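Local structure of probable FAD-dependent oxidoreductase PA4991 (Pseudomonas aeruginosa PAO1, 5EZ7) at residues 51-56 / 151-156; 99-104 / 254-259; 93-98 / 157-162. The protein probably acts as an FAD-dependent oxidoreductase on a substrate still unknown, and is essential for growth of the bacterium in the sputum of cystic fibrosis patients. One frame throughout, in Å; residues are numbered along the deposited sequence.

Contact 1: residues 51-56 / 151-156. With FAD (flavin-adenine dinucleotide), chain B.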
loop_
_atom_site.group_PDB
_atom_site.type_symbol
_atom_site.label_atom_id
_atom_site.label_comp_id
_atom_site.label_asym_id
_atom_site.label_seq_id
_atom_site.Cartn_x
_atom_site.Cartn_y
_atom_site.Cartn_z
ATOM N N GLY A 51 4.709 5.002 -1.969
ATOM C CA GLY A 51 4.094 4.861 -3.298
ATOM C C GLY A 51 5.045 4.334 -4.338
ATOM O O GLY A 51 4.742 4.362 -5.535
ATOM N N ILE A 52 6.204 3.828 -3.901
ATOM C CA ILE A 52 7.243 3.447 -4.843
ATOM C C ILE A 52 6.930 2.055 -5.313
ATOM O O ILE A 52 6.747 1.157 -4.487
ATOM C CB ILE A 52 8.632 3.418 -4.181
ATOM C CG1 ILE A 52 9.041 4.824 -3.737
ATOM C CG2 ILE A 52 9.662 2.818 -5.138
ATOM C CD1 ILE A 52 10.071 4.847 -2.623
ATOM N N ILE A 53 6.919 1.856 -6.620
ATOM C CA ILE A 53 6.813 0.505 -7.179
ATOM C C ILE A 53 8.165 -0.104 -7.475
ATOM O O ILE A 53 8.765 0.121 -8.525
ATOM C CB ILE A 53 5.862 0.482 -8.360
ATOM C CG1 ILE A 53 4.463 0.706 -7.775
ATOM C CG2 ILE A 53 5.814 -0.885 -8.999
ATOM C CD1 ILE A 53 3.572 1.344 -8.749
ATOM N N HIS A 54 8.616 -0.877 -6.496
ATOM C CA HIS A 54 9.894 -1.564 -6.510
ATOM C C HIS A 54 9.922 -2.619 -7.608
ATOM O O HIS A 54 8.905 -3.209 -7.924
ATOM C CB HIS A 54 10.125 -2.255 -5.149
ATOM C CG HIS A 54 10.034 -1.339 -3.971
ATOM N ND1 HIS A 54 10.992 -0.390 -3.688
ATOM C CD2 HIS A 54 9.110 -1.240 -2.989
ATOM C CE1 HIS A 54 10.661 0.260 -2.589
ATOM N NE2 HIS A 54 9.519 -0.230 -2.149
ATOM N N GLY A 55 11.089 -2.870 -8.179
ATOM C CA GLY A 55 11.248 -3.956 -9.148
ATOM C C GLY A 55 12.599 -4.617 -9.085
ATOM O O GLY A 55 13.199 -4.912 -10.134
ATOM N N GLY A 56 13.082 -4.876 -7.871
ATOM C CA GLY A 56 14.494 -5.299 -7.694
ATOM C C GLY A 56 14.685 -6.163 -6.471
ATOM O O GLY A 56 13.822 -6.183 -5.601
ATOM N N THR A 151 13.547 1.984 -13.534
ATOM C CA THR A 151 12.241 1.691 -14.151
ATOM C C THR A 151 11.120 1.789 -13.143
ATOM O O THR A 151 9.967 1.850 -13.523
ATOM C CB THR A 151 12.166 0.253 -14.753
ATOM O OG1 THR A 151 12.371 -0.733 -13.715
ATOM C CG2 THR A 151 13.195 0.078 -15.891
ATOM N N GLU A 152 11.465 1.746 -11.864
ATOM C CA GLU A 152 10.514 1.936 -10.783
ATOM C C GLU A 152 9.720 3.247 -10.933
ATOM O O GLU A 152 10.204 4.199 -11.496
ATOM C CB GLU A 152 11.249 1.892 -9.436
ATOM C CG GLU A 152 11.994 0.583 -9.136
ATOM C CD GLU A 152 12.583 0.522 -7.714
ATOM O OE1 GLU A 152 13.154 -0.559 -7.354
ATOM O OE2 GLU A 152 12.456 1.525 -6.950
ATOM N N ILE A 153 8.494 3.258 -10.433
ATOM C CA ILE A 153 7.523 4.324 -10.673
ATOM C C ILE A 153 7.087 4.793 -9.322
ATOM O O ILE A 153 7.070 3.977 -8.376
ATOM C CB ILE A 153 6.189 3.807 -11.267
ATOM C CG1 ILE A 153 6.367 2.794 -12.374
ATOM C CG2 ILE A 153 5.346 4.949 -11.812
ATOM C CD1 ILE A 153 5.107 1.962 -12.584
ATOM N N VAL A 154 6.640 6.048 -9.229
ATOM C CA VAL A 154 6.018 6.545 -7.989
ATOM C C VAL A 154 4.617 7.080 -8.208
ATOM O O VAL A 154 4.433 8.043 -8.937
ATOM C CB VAL A 154 6.842 7.650 -7.333
ATOM C CG1 VAL A 154 6.234 8.032 -5.986
ATOM C CG2 VAL A 154 8.290 7.194 -7.201
ATOM N N PHE A 155 3.664 6.465 -7.507
ATOM C CA PHE A 155 2.235 6.686 -7.689
ATOM C C PHE A 155 1.778 7.689 -6.661
ATOM O O PHE A 155 2.280 7.685 -5.572
ATOM C CB PHE A 155 1.426 5.373 -7.492
ATOM C CG PHE A 155 1.127 4.632 -8.766
ATOM C CD1 PHE A 155 2.113 3.925 -9.417
ATOM C CD2 PHE A 155 -0.145 4.642 -9.326
ATOM C CE1 PHE A 155 1.859 3.242 -10.619
ATOM C CE2 PHE A 155 -0.401 3.972 -10.530
ATOM C CZ PHE A 155 0.611 3.286 -11.184
ATOM N N ASP A 156 0.826 8.533 -7.027
ATOM C CA ASP A 156 0.027 9.311 -6.062
ATOM C C ASP A 156 -1.004 8.331 -5.487
ATOM O O ASP A 156 -2.013 8.018 -6.143
ATOM C CB ASP A 156 -0.689 10.497 -6.764
ATOM C CG ASP A 156 -1.610 11.302 -5.818
ATOM O OD1 ASP A 156 -1.553 11.056 -4.595
ATOM O OD2 ASP A 156 -2.378 12.191 -6.286
HETATM P PA FAD B . -3.566 -1.716 4.719
HETATM O O1A FAD B . -3.268 -0.604 3.767
HETATM O O2A FAD B . -3.135 -1.630 6.156
HETATM O O5B FAD B . -5.131 -1.966 4.642
HETATM C C5B FAD B . -5.818 -2.779 5.572
HETATM C C4B FAD B . -7.234 -2.245 5.621
HETATM O O4B FAD B . -8.051 -3.139 6.396
HETATM C C3B FAD B . -7.290 -0.855 6.262
HETATM O O3B FAD B . -7.918 0.086 5.390
HETATM C C2B FAD B . -8.086 -1.089 7.533
HETATM O O2B FAD B . -8.902 0.006 7.939
HETATM C C1B FAD B . -8.901 -2.339 7.191
HETATM N N9A FAD B . -9.295 -3.118 8.372
HETATM C C8A FAD B . -8.518 -3.423 9.425
HETATM N N7A FAD B . -9.219 -4.142 10.319
HETATM C C5A FAD B . -10.454 -4.312 9.835
HETATM C C6A FAD B . -11.679 -4.975 10.304
HETATM N N6A FAD B . -11.661 -5.612 11.484
HETATM N N1A FAD B . -12.769 -4.939 9.519
HETATM C C2A FAD B . -12.759 -4.299 8.336
HETATM N N3A FAD B . -11.674 -3.664 7.846
HETATM C C4A FAD B . -10.514 -3.637 8.548
HETATM N N1 FAD B . 5.416 -0.610 -0.283
HETATM C C2 FAD B . 5.903 -0.336 -1.512
HETATM O O2 FAD B . 5.774 -1.191 -2.421
HETATM N N3 FAD B . 6.521 0.824 -1.798
HETATM C C4 FAD B . 6.701 1.778 -0.889
HETATM O O4 FAD B . 7.266 2.850 -1.180
HETATM C C4X FAD B . 6.198 1.554 0.471
HETATM N N5 FAD B . 6.353 2.482 1.434
HETATM C C5X FAD B . 5.876 2.270 2.674
HETATM C C6 FAD B . 6.042 3.261 3.634
HETATM C C7 FAD B . 5.565 3.086 4.917
HETATM C C7M FAD B . 5.741 4.177 5.930
HETATM C C8 FAD B . 4.845 1.835 5.265
HETATM C C8M FAD B . 4.287 1.588 6.650
HETATM C C9 FAD B . 4.691 0.847 4.310
HETATM C C9A FAD B . 5.179 1.004 3.014
HETATM N N10 FAD B . 5.027 0.009 2.007
HETATM C C10 FAD B . 5.517 0.267 0.721
HETATM C "C1'" FAD B . 4.332 -1.241 2.261
HETATM C "C2'" FAD B . 2.857 -1.026 1.971
HETATM O "O2'" FAD B . 2.388 0.215 2.516
HETATM C "C3'" FAD B . 2.026 -2.189 2.494
HETATM O "O3'" FAD B . 2.681 -3.423 2.136
HETATM C "C4'" FAD B . 0.621 -2.168 1.896
HETATM O "O4'" FAD B . 0.113 -0.839 1.785
HETATM C "C5'" FAD B . -0.352 -2.972 2.737
HETATM O "O5'" FAD B . -1.608 -3.051 2.050
HETATM P P FAD B . -2.843 -3.753 2.781
HETATM O O1P FAD B . -4.094 -3.438 2.004
HETATM O O2P FAD B . -2.441 -5.165 3.014
HETATM O O3P FAD B . -2.840 -3.067 4.231
#
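The E152 side chain lies against the backbone of residues 53-55. Its CB is 3.2 Å from I53 O. CG stands anti to the carbonyl carbon (chi1 -60°) and the chain beyond it is extended, which carries the carboxylate on to G55. There G55 N donates to E152 OE1 at 3.2 Å, from above the carboxylate plane. E152 OE2 is buried without a polar partner in the model. It lies 3.6 Å from I52 CG2. The H54 ring stands almost perpendicular to this carboxylate, at 89°, with I52 CG2 above one face, offset toward the rim.

Two backbone bonds join the strands. I53 N donates to I153 O at 2.8 Å in an almost straight bond, and F155 N donates to G51 O at 3.1 Å. I52 and V154 form an antiparallel non-hydrogen-bonded pair between them.

The backbone N and O of I52 turn away from strand 153-155 and serve the cofactor. I52 N donates to FAD O4 at 3.1 Å, and FAD N3 donates to I52 O at 2.7 Å. G51 and I52 are FAD-binding residues. Strand 52-53, backed by strand 153-155, thus reads the pyrimidine edge of the isoalloxazine in the flavin pocket of this DAO-family enzyme.

Contact 2: residues 99-104 / 254-259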
loop_
_atom_site.group_PDB
_atom_site.type_symbol
_atom_site.label_atom_id
_atom_site.label_comp_id
_atom_site.label_asym_id
_atom_site.label_seq_id
_atom_site.Cartn_x
_atom_site.Cartn_y
_atom_site.Cartn_z
ATOM N N GLU A 99 7.739 9.678 -12.880
ATOM C CA GLU A 99 7.854 8.629 -13.886
ATOM C C GLU A 99 9.011 7.689 -13.574
ATOM O O GLU A 99 9.178 6.683 -14.249
ATOM C CB GLU A 99 8.117 9.275 -15.245
ATOM C CG GLU A 99 7.005 10.204 -15.714
ATOM C CD GLU A 99 6.210 9.628 -16.864
ATOM O OE1 GLU A 99 5.846 8.433 -16.798
ATOM O OE2 GLU A 99 5.972 10.368 -17.852
ATOM N N ALA A 100 9.839 8.066 -12.600
ATOM C CA ALA A 100 11.036 7.348 -12.253
ATOM C C ALA A 100 11.363 7.617 -10.790
ATOM O O ALA A 100 11.095 8.696 -10.255
ATOM C CB ALA A 100 12.176 7.799 -13.127
ATOM N N HIS A 101 11.897 6.595 -10.147
ATOM C CA HIS A 101 12.509 6.708 -8.840
ATOM C C HIS A 101 13.994 6.527 -9.101
ATOM O O HIS A 101 14.362 5.855 -10.045
ATOM C CB HIS A 101 11.962 5.632 -7.919
ATOM C CG HIS A 101 12.493 5.720 -6.535
ATOM N ND1 HIS A 101 11.997 6.609 -5.606
ATOM C CD2 HIS A 101 13.496 5.050 -5.917
ATOM C CE1 HIS A 101 12.658 6.477 -4.472
ATOM N NE2 HIS A 101 13.563 5.529 -4.628
ATOM N N TYR A 102 14.842 7.151 -8.291
ATOM C CA TYR A 102 16.310 7.208 -8.561
ATOM C C TYR A 102 17.139 6.614 -7.419
ATOM O O TYR A 102 16.648 6.513 -6.277
ATOM C CB TYR A 102 16.756 8.653 -8.793
ATOM C CG TYR A 102 16.196 9.270 -10.055
ATOM C CD1 TYR A 102 14.857 9.653 -10.141
ATOM C CD2 TYR A 102 17.008 9.487 -11.170
ATOM C CE1 TYR A 102 14.336 10.212 -11.299
ATOM C CE2 TYR A 102 16.501 10.059 -12.329
ATOM C CZ TYR A 102 15.174 10.429 -12.391
ATOM O OH TYR A 102 14.684 10.999 -13.546
ATOM N N LEU A 103 18.358 6.170 -7.751
ATOM C CA LEU A 103 19.399 5.868 -6.756
ATOM C C LEU A 103 20.344 7.034 -6.786
ATOM O O LEU A 103 20.570 7.633 -7.833
ATOM C CB LEU A 103 20.202 4.583 -7.047
ATOM C CG LEU A 103 19.471 3.278 -7.307
ATOM C CD1 LEU A 103 20.461 2.153 -7.584
ATOM C CD2 LEU A 103 18.529 2.913 -6.158
ATOM N N TRP A 104 20.944 7.290 -5.642
ATOM C CA TRP A 104 21.684 8.512 -5.385
ATOM C C TRP A 104 22.898 8.149 -4.527
ATOM O O TRP A 104 22.754 7.735 -3.378
ATOM C CB TRP A 104 20.709 9.476 -4.727
ATOM C CG TRP A 104 21.225 10.689 -4.106
ATOM C CD1 TRP A 104 22.393 11.354 -4.368
ATOM C CD2 TRP A 104 20.533 11.450 -3.115
ATOM N NE1 TRP A 104 22.469 12.467 -3.563
ATOM C CE2 TRP A 104 21.327 12.552 -2.802
ATOM C CE3 TRP A 104 19.322 11.272 -2.431
ATOM C CZ2 TRP A 104 20.953 13.478 -1.848
ATOM C CZ3 TRP A 104 18.949 12.199 -1.479
ATOM C CH2 TRP A 104 19.760 13.284 -1.197
ATOM N N ARG A 254 20.059 4.809 3.109
ATOM C CA ARG A 254 20.301 5.678 4.271
ATOM C C ARG A 254 19.009 6.465 4.564
ATOM O O ARG A 254 18.472 6.419 5.677
ATOM C CB ARG A 254 21.488 6.609 3.925
ATOM C CG ARG A 254 22.051 7.539 5.003
ATOM C CD ARG A 254 23.587 7.683 4.833
ATOM N NE ARG A 254 24.195 8.896 5.409
ATOM C CZ ARG A 254 24.605 9.062 6.683
ATOM N NH1 ARG A 254 25.155 10.239 7.044
ATOM N NH2 ARG A 254 24.463 8.093 7.607
ATOM N N ILE A 255 18.514 7.154 3.533
ATOM C CA ILE A 255 17.202 7.779 3.512
ATOM C C ILE A 255 16.559 7.498 2.172
ATOM O O ILE A 255 17.269 7.308 1.173
ATOM C CB ILE A 255 17.262 9.308 3.708
ATOM C CG1 ILE A 255 17.977 10.008 2.536
ATOM C CG2 ILE A 255 17.979 9.646 5.012
ATOM C CD1 ILE A 255 17.697 11.502 2.448
ATOM N N THR A 256 15.229 7.499 2.172
ATOM C CA THR A 256 14.397 7.362 0.960
ATOM C C THR A 256 13.497 8.633 0.918
ATOM O O THR A 256 12.713 8.865 1.835
ATOM C CB THR A 256 13.580 6.000 0.960
ATOM O OG1 THR A 256 14.467 4.895 0.745
ATOM C CG2 THR A 256 12.543 5.920 -0.146
ATOM N N VAL A 257 13.657 9.458 -0.121
ATOM C CA VAL A 257 12.846 10.659 -0.273
ATOM C C VAL A 257 11.781 10.489 -1.349
ATOM O O VAL A 257 12.081 10.111 -2.466
ATOM C CB VAL A 257 13.674 11.904 -0.656
ATOM C CG1 VAL A 257 12.810 13.171 -0.640
ATOM C CG2 VAL A 257 14.835 12.092 0.297
ATOM N N THR A 258 10.550 10.835 -1.001
ATOM C CA THR A 258 9.495 11.097 -1.989
ATOM C C THR A 258 8.898 12.484 -1.755
ATOM O O THR A 258 8.873 12.975 -0.622
ATOM C CB THR A 258 8.427 9.991 -1.927
ATOM O OG1 THR A 258 8.026 9.755 -0.554
ATOM C CG2 THR A 258 9.029 8.700 -2.483
ATOM N N THR A 259 8.490 13.155 -2.829
ATOM C CA THR A 259 7.884 14.499 -2.748
ATOM C C THR A 259 6.371 14.441 -3.002
ATOM O O THR A 259 5.932 13.863 -3.988
ATOM C CB THR A 259 8.551 15.476 -3.731
ATOM O OG1 THR A 259 9.937 15.506 -3.432
ATOM C CG2 THR A 259 7.960 16.934 -3.599
#
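The H101 and W104 rings meet segment 254-259 on two different faces of its strand. H101 lies near T256, while W104 lies near I255 and V257, whose side chains leave the strand on the other face.

H101 CG is anti to the backbone N (chi1 -177°), and this swings the end of the ring toward the other segment. CE1 is the atom that arrives. It stops 4.2 Å from V257 O and 4.4 Å from T256 CG2, with both atoms oblique to the ring. T256 presents its methyl here; its OG1 is hydrogen-bonded to H245 ND1. The H245 ring also packs edge-to-face with H101.

W104 starts toward the other segment, and the six-membered part of the indole makes the contact. Its CZ3 is 4.2 Å from I255 CD1, which comes obliquely to the ring. V257 CG2 is 4.5 Å from the same CZ3, but it lies at the ring edge, near the ring plane. I255 CG1 sits between the backbone N and the carbonyl carbon (chi1 65°), and its CD1 ends nearer to the indole than its CB bond would suggest.

Strand 244-246 runs between these two strands in the sheet, and C246 touches both W104 and I255. A mercury ion is bound about 4 Å from the W104 side chain at the nearest atoms. The chemistry is van der Waals packing at ordinary or loose distances. It gives these rings no directional bond across the contact, so their orientation probably depends more on neighbours such as H245 and C246.

Contact 3: residues 93-98 / 157-162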
loop_
_atom_site.group_PDB
_atom_site.type_symbol
_atom_site.label_atom_id
_atom_site.label_comp_id
_atom_site.label_asym_id
_atom_site.label_seq_id
_atom_site.Cartn_x
_atom_site.Cartn_y
_atom_site.Cartn_z
ATOM N N GLY A 93 -5.369 7.507 -16.282
ATOM C CA GLY A 93 -5.558 8.816 -15.620
ATOM C C GLY A 93 -5.292 8.854 -14.109
ATOM O O GLY A 93 -5.598 9.847 -13.429
ATOM N N VAL A 94 -4.713 7.790 -13.575
ATOM C CA VAL A 94 -4.154 7.840 -12.241
ATOM C C VAL A 94 -2.859 8.666 -12.307
ATOM O O VAL A 94 -2.046 8.530 -13.220
ATOM C CB VAL A 94 -3.937 6.423 -11.669
ATOM C CG1 VAL A 94 -3.249 6.474 -10.308
ATOM C CG2 VAL A 94 -5.286 5.701 -11.556
ATOM N N ARG A 95 -2.711 9.540 -11.328
ATOM C CA ARG A 95 -1.580 10.420 -11.215
ATOM C C ARG A 95 -0.354 9.649 -10.752
ATOM O O ARG A 95 -0.401 8.939 -9.745
ATOM C CB ARG A 95 -1.870 11.518 -10.194
ATOM C CG ARG A 95 -2.465 12.832 -10.717
ATOM C CD ARG A 95 -2.423 13.914 -9.599
ATOM N NE ARG A 95 -1.052 14.374 -9.298
ATOM C CZ ARG A 95 -0.705 15.357 -8.439
ATOM N NH1 ARG A 95 0.588 15.684 -8.289
ATOM N NH2 ARG A 95 -1.617 16.025 -7.716
ATOM N N LEU A 96 0.724 9.770 -11.516
ATOM C CA LEU A 96 2.049 9.460 -11.035
ATOM C C LEU A 96 2.673 10.710 -10.437
ATOM O O LEU A 96 2.600 11.791 -11.017
ATOM C CB LEU A 96 2.940 9.039 -12.184
ATOM C CG LEU A 96 2.638 7.753 -12.922
ATOM C CD1 LEU A 96 3.808 7.467 -13.882
ATOM C CD2 LEU A 96 2.399 6.634 -11.912
ATOM N N LEU A 97 3.296 10.566 -9.288
ATOM C CA LEU A 97 4.094 11.645 -8.774
ATOM C C LEU A 97 5.378 11.771 -9.617
ATOM O O LEU A 97 5.789 12.881 -9.942
ATOM C CB LEU A 97 4.370 11.467 -7.264
ATOM C CG LEU A 97 3.134 11.620 -6.352
ATOM C CD1 LEU A 97 3.481 11.394 -4.885
ATOM C CD2 LEU A 97 2.444 12.975 -6.514
ATOM N N SER A 98 5.967 10.639 -10.023
ATOM C CA SER A 98 7.195 10.659 -10.797
ATOM C C SER A 98 7.225 9.462 -11.685
ATOM O O SER A 98 6.806 8.365 -11.307
ATOM C CB SER A 98 8.403 10.628 -9.873
ATOM O OG SER A 98 9.622 10.796 -10.572
ATOM N N VAL A 157 -0.743 7.845 -4.284
ATOM C CA VAL A 157 -1.538 6.760 -3.699
ATOM C C VAL A 157 -2.989 7.152 -3.415
ATOM O O VAL A 157 -3.894 6.419 -3.774
ATOM C CB VAL A 157 -0.881 6.107 -2.461
ATOM C CG1 VAL A 157 -1.770 5.012 -1.900
ATOM C CG2 VAL A 157 0.464 5.487 -2.847
ATOM N N PRO A 158 -3.221 8.308 -2.794
ATOM C CA PRO A 158 -4.628 8.692 -2.660
ATOM C C PRO A 158 -5.438 8.654 -3.991
ATOM O O PRO A 158 -6.590 8.215 -4.002
ATOM C CB PRO A 158 -4.567 10.114 -2.134
ATOM C CG PRO A 158 -3.158 10.339 -1.665
ATOM C CD PRO A 158 -2.296 9.184 -2.045
ATOM N N ASP A 159 -4.843 9.126 -5.076
ATOM C CA ASP A 159 -5.479 9.064 -6.376
ATOM C C ASP A 159 -5.603 7.616 -6.941
ATOM O O ASP A 159 -6.536 7.310 -7.674
ATOM C CB ASP A 159 -4.718 9.939 -7.336
ATOM C CG ASP A 159 -5.486 10.219 -8.575
ATOM O OD1 ASP A 159 -6.619 10.761 -8.443
ATOM O OD2 ASP A 159 -4.975 9.853 -9.674
ATOM N N LEU A 160 -4.661 6.743 -6.572
ATOM C CA LEU A 160 -4.737 5.315 -6.912
ATOM C C LEU A 160 -5.930 4.630 -6.257
ATOM O O LEU A 160 -6.683 3.843 -6.889
ATOM C CB LEU A 160 -3.461 4.612 -6.500
ATOM C CG LEU A 160 -3.464 3.085 -6.585
ATOM C CD1 LEU A 160 -3.731 2.556 -8.005
ATOM C CD2 LEU A 160 -2.139 2.604 -6.045
ATOM N N ILE A 161 -6.077 4.948 -4.977
ATOM C CA ILE A 161 -7.155 4.436 -4.139
ATOM C C ILE A 161 -8.500 4.894 -4.560
ATOM O O ILE A 161 -9.422 4.089 -4.523
ATOM C CB ILE A 161 -6.892 4.828 -2.669
ATOM C CG1 ILE A 161 -5.886 3.839 -2.132
ATOM C CG2 ILE A 161 -8.129 4.779 -1.793
ATOM C CD1 ILE A 161 -4.954 4.524 -1.229
ATOM N N ARG A 162 -8.591 6.172 -4.935
ATOM C CA ARG A 162 -9.820 6.756 -5.510
ATOM C C ARG A 162 -10.287 5.940 -6.743
ATOM O O ARG A 162 -11.423 5.551 -6.833
ATOM C CB ARG A 162 -9.634 8.257 -5.865
ATOM C CG ARG A 162 -10.656 8.767 -6.906
ATOM C CD ARG A 162 -10.193 9.899 -7.805
ATOM N NE ARG A 162 -9.023 9.583 -8.628
ATOM C CZ ARG A 162 -9.025 9.004 -9.835
ATOM N NH1 ARG A 162 -10.174 8.614 -10.440
ATOM N NH2 ARG A 162 -7.842 8.798 -10.440
#
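D159 OD2 is gripped by two donors, one from each segment. R95 N donates to D159 OD2 at 2.8 Å, on the anti side and 17° out of the carboxylate plane. R162 NH2 donates to the same OD2 at 3.1 Å, from above the carboxylate plane. The second oxygen is held as well: R162 NE forms a salt bridge with D159 OD1 at 2.7 Å. R162 therefore grips the carboxylate side-on with NE and NH2, and the D159 carboxyl carbon lies in plane at the guanidinium edge. The R162 chain bends at chi3 (60°), which turns its end back to the residue one helical turn earlier. R162 NH1 is engaged separately, in a salt bridge with E166.

These bonds probably fix the rotation of the carboxylate. D159 CG is anti to the backbone N, and its CB points toward the loop. The negative charge may also be favoured by its place in the first turn of the helix, where D156 is at the N-cap position.

V94 packs beside the polar group. It slides past D159 in the opposite direction, with CG1 3.8 Å from D159 OD2. The same methyl sits 3.9 Å from L160 CA and 4.2 Å from L160 CB. V94 CG2 lies 4.2 Å from R162 NH2, oblique to the guanidinium.

The L160 side chain is about 9 Å from FAD at the nearest atoms. Residues 93-95 lead into strand 96-98, where L97 and S98 both face V154. The contact thus pins a loop to the first turn of a helix, just ahead of a classic beta bulge.

From the N terminus, segment 51-56 comes first, followed by 93-98 and 99-104. Their partners follow in the same order: 151-156, 157-162 and 254-259. Contact 1 closes a loop of 94 residues, contact 3 one of 58 and contact 2 one of 149. Each pair of contacts crosses, and none nests inside another. Contacts 1 and 3 share a three-stranded antiparallel sheet, with strand 153-155 between 52-53 and 96-98. That strand passes through D156 into helix 157-168. Contact 2 belongs to the large mixed sheet. I52 CD1 packs on H101, T256 and T258 and joins the flavin-binding strand to that sheet.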